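PDB 2BDQ: copper homeostasis protein CutC from Streptococcus agalactiae, which probably binds copper ions and may take part in copper homeostasis in the cytoplasm. Local coordinates for residues 189-192 against 193-197. Sequence-based numbering, arbitrary orientation.
Sequences AENY and QYICQ
Tyr192 and Gln193 run side by side away from the start of a helix, and CG of the glutamine lies over one face of the phenol ring. Gln193 CG makes a CH-pi contact, 3.8 Å from the Tyr192 ring centroid and offset toward the rim, its closest ring atom being CZ at 3.5 Å. The chain of Gln193 is extended beyond CG, which brings its amide alongside the Tyr192 hydroxyl, the amide plane 23° from that of the ring. Glutamine suits this exposed site: its CG methylene covers part of one aromatic face while the polar end reaches the solvent side. Tyr192 itself is buried and also touches Val187.

In the closed eight-stranded parallel barrel of this TIM-barrel relative, the turn belongs to the connection between strand 180-183 and strand 203-206, where helix 192-199 begins. Asn191 occupies the N-cap position, and its carbonyl opens the ladder: Ile195 N donates to Asn191 O at 2.9 Å. One residue on, Cys196 N reaches Tyr192 O at 3.1 Å.

The tight side lies around Ile195. With CG1 beside its own backbone N (chi1 -85°) and chi2 at 57°, the branch swings back toward the cap, bringing CD1 as close as 3.0 Å to Asn191 O and 3.7 Å from Asn191 CB. Ile195 and Cys196 are both buried, one against Ile162 and the other against Ile2, places fit for a branched aliphatic and a small thiol. Tyr194, by contrast, is an exposed residue that leads its ring away from residues 189-192, with Ile195 CD1 at the ring edge; of its side chain, CB comes nearest Asn191 O, at 3.7 Å.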
ATOM      1  N   ALA A 189      -9.024   6.942 -22.477  1.00 26.98           N
ATOM      2  CA  ALA A 189     -10.255   6.773 -23.234  1.00 29.54           C
ATOM      3  C   ALA A 189     -10.169   7.450 -24.603  1.00 30.19           C
ATOM      4  O   ALA A 189     -11.086   7.338 -25.419  1.00 31.01           O
ATOM      5  CB  ALA A 189     -11.428   7.331 -22.449  1.00 27.92           C
ATOM      6  N   GLU A 190      -9.071   8.148 -24.861  1.00 30.50           N
ATOM      7  CA  GLU A 190      -8.919   8.832 -26.141  1.00 30.06           C
ATOM      8  C   GLU A 190      -8.079   8.103 -27.161  1.00 27.60           C
ATOM      9  O   GLU A 190      -8.206   8.354 -28.360  1.00 28.21           O
ATOM     10  CB  GLU A 190      -8.321  10.214 -25.938  1.00 32.68           C
ATOM     11  CG  GLU A 190      -9.275  11.195 -25.320  1.00 38.21           C
ATOM     12  CD  GLU A 190      -8.701  12.583 -25.284  1.00 41.56           C
ATOM     13  OE1 GLU A 190      -8.316  13.094 -26.360  1.00 43.73           O
ATOM     14  OE2 GLU A 190      -8.635  13.163 -24.180  1.00 44.34           O
ATOM     15  N   ASN A 191      -7.214   7.208 -26.704  1.00 24.78           N
ATOM     16  CA  ASN A 191      -6.365   6.495 -27.641  1.00 22.23           C
ATOM     17  C   ASN A 191      -6.464   4.976 -27.607  1.00 20.29           C
ATOM     18  O   ASN A 191      -5.981   4.312 -28.516  1.00 21.86           O
ATOM     19  CB  ASN A 191      -4.906   6.935 -27.448  1.00 19.40           C
ATOM     20  CG  ASN A 191      -4.324   6.529 -26.092  1.00 20.07           C
ATOM     21  OD1 ASN A 191      -3.209   6.925 -25.755  1.00 18.91           O
ATOM     22  ND2 ASN A 191      -5.066   5.735 -25.319  1.00 17.02           N
ATOM     23  N   TYR A 192      -7.114   4.433 -26.585  1.00 18.40           N
ATOM     24  CA  TYR A 192      -7.211   2.986 -26.447  1.00 20.31           C
ATOM     25  C   TYR A 192      -7.827   2.274 -27.650  1.00 20.17           C
ATOM     26  O   TYR A 192      -7.382   1.187 -28.020  1.00 21.42           O
ATOM     27  CB  TYR A 192      -7.955   2.621 -25.148  1.00 18.77           C
ATOM     28  CG  TYR A 192      -9.452   2.460 -25.261  1.00 20.51           C
ATOM     29  CD1 TYR A 192     -10.022   1.232 -25.623  1.00 20.00           C
ATOM     30  CD2 TYR A 192     -10.306   3.532 -25.002  1.00 20.17           C
ATOM     31  CE1 TYR A 192     -11.403   1.082 -25.721  1.00 20.37           C
ATOM     32  CE2 TYR A 192     -11.686   3.389 -25.100  1.00 22.45           C
ATOM     33  CZ  TYR A 192     -12.227   2.169 -25.458  1.00 22.20           C
ATOM     34  OH  TYR A 192     -13.594   2.046 -25.555  1.00 22.71           O
ATOM     35  N   GLN A 193      -8.833   2.884 -28.270  1.00 20.91           N
ATOM     36  CA  GLN A 193      -9.476   2.266 -29.424  1.00 21.78           C
ATOM     37  C   GLN A 193      -8.538   2.224 -30.625  1.00 21.69           C
ATOM     38  O   GLN A 193      -8.399   1.184 -31.281  1.00 20.44           O
ATOM     39  CB  GLN A 193     -10.752   3.017 -29.789  1.00 24.60           C
ATOM     40  CG  GLN A 193     -11.950   2.589 -28.969  1.00 30.29           C
ATOM     41  CD  GLN A 193     -13.182   3.422 -29.253  1.00 32.95           C
ATOM     42  OE1 GLN A 193     -13.265   4.589 -28.862  1.00 34.89           O
ATOM     43  NE2 GLN A 193     -14.146   2.828 -29.946  1.00 34.10           N
ATOM     44  N   TYR A 194      -7.892   3.354 -30.902  1.00 19.84           N
ATOM     45  CA  TYR A 194      -6.956   3.456 -32.016  1.00 20.55           C
ATOM     46  C   TYR A 194      -5.779   2.506 -31.826  1.00 19.80           C
ATOM     47  O   TYR A 194      -5.415   1.764 -32.735  1.00 22.41           O
ATOM     48  CB  TYR A 194      -6.433   4.892 -32.141  1.00 19.68           C
ATOM     49  CG  TYR A 194      -5.536   5.109 -33.342  1.00 19.65           C
ATOM     50  CD1 TYR A 194      -6.071   5.211 -34.625  1.00 20.29           C
ATOM     51  CD2 TYR A 194      -4.149   5.171 -33.202  1.00 19.76           C
ATOM     52  CE1 TYR A 194      -5.252   5.367 -35.739  1.00 20.90           C
ATOM     53  CE2 TYR A 194      -3.317   5.323 -34.309  1.00 20.84           C
ATOM     54  CZ  TYR A 194      -3.876   5.419 -35.572  1.00 19.75           C
ATOM     55  OH  TYR A 194      -3.057   5.551 -36.665  1.00 20.50           O
ATOM     56  N   ILE A 195      -5.178   2.538 -30.643  1.00 20.75           N
ATOM     57  CA  ILE A 195      -4.039   1.672 -30.348  1.00 21.11           C
ATOM     58  C   ILE A 195      -4.368   0.194 -30.559  1.00 20.59           C
ATOM     59  O   ILE A 195      -3.570  -0.543 -31.135  1.00 21.09           O
ATOM     60  CB  ILE A 195      -3.528   1.910 -28.900  1.00 20.61           C
ATOM     61  CG1 ILE A 195      -2.552   3.091 -28.887  1.00 23.91           C
ATOM     62  CG2 ILE A 195      -2.807   0.685 -28.371  1.00 19.90           C
ATOM     63  CD1 ILE A 195      -3.117   4.374 -29.433  1.00 26.36           C
ATOM     64  N   CYS A 196      -5.547  -0.228 -30.106  1.00 20.83           N
ATOM     65  CA  CYS A 196      -5.970  -1.617 -30.250  1.00 21.94           C
ATOM     66  C   CYS A 196      -6.190  -2.050 -31.698  1.00 21.67           C
ATOM     67  O   CYS A 196      -5.763  -3.128 -32.092  1.00 19.76           O
ATOM     68  CB  CYS A 196      -7.250  -1.867 -29.448  1.00 22.94           C
ATOM     69  SG  CYS A 196      -7.013  -1.883 -27.658  1.00 26.78           S
ATOM     70  N   GLN A 197      -6.849  -1.218 -32.496  1.00 23.30           N
ATOM     71  CA  GLN A 197      -7.094  -1.597 -33.883  1.00 24.95           C
ATOM     72  C   GLN A 197      -5.818  -1.638 -34.721  1.00 23.56           C
ATOM     73  O   GLN A 197      -5.722  -2.418 -35.659  1.00 24.51           O
ATOM     74  CB  GLN A 197      -8.096  -0.647 -34.545  1.00 26.47           C
ATOM     75  CG  GLN A 197      -7.505   0.682 -34.951  1.00 28.94           C
ATOM     76  CD  GLN A 197      -8.382   1.434 -35.924  1.00 30.22           C
ATOM     77  OE1 GLN A 197      -8.025   2.515 -36.390  1.00 28.74           O
ATOM     78  NE2 GLN A 197      -9.541   0.865 -36.237  1.00 32.56           N
TER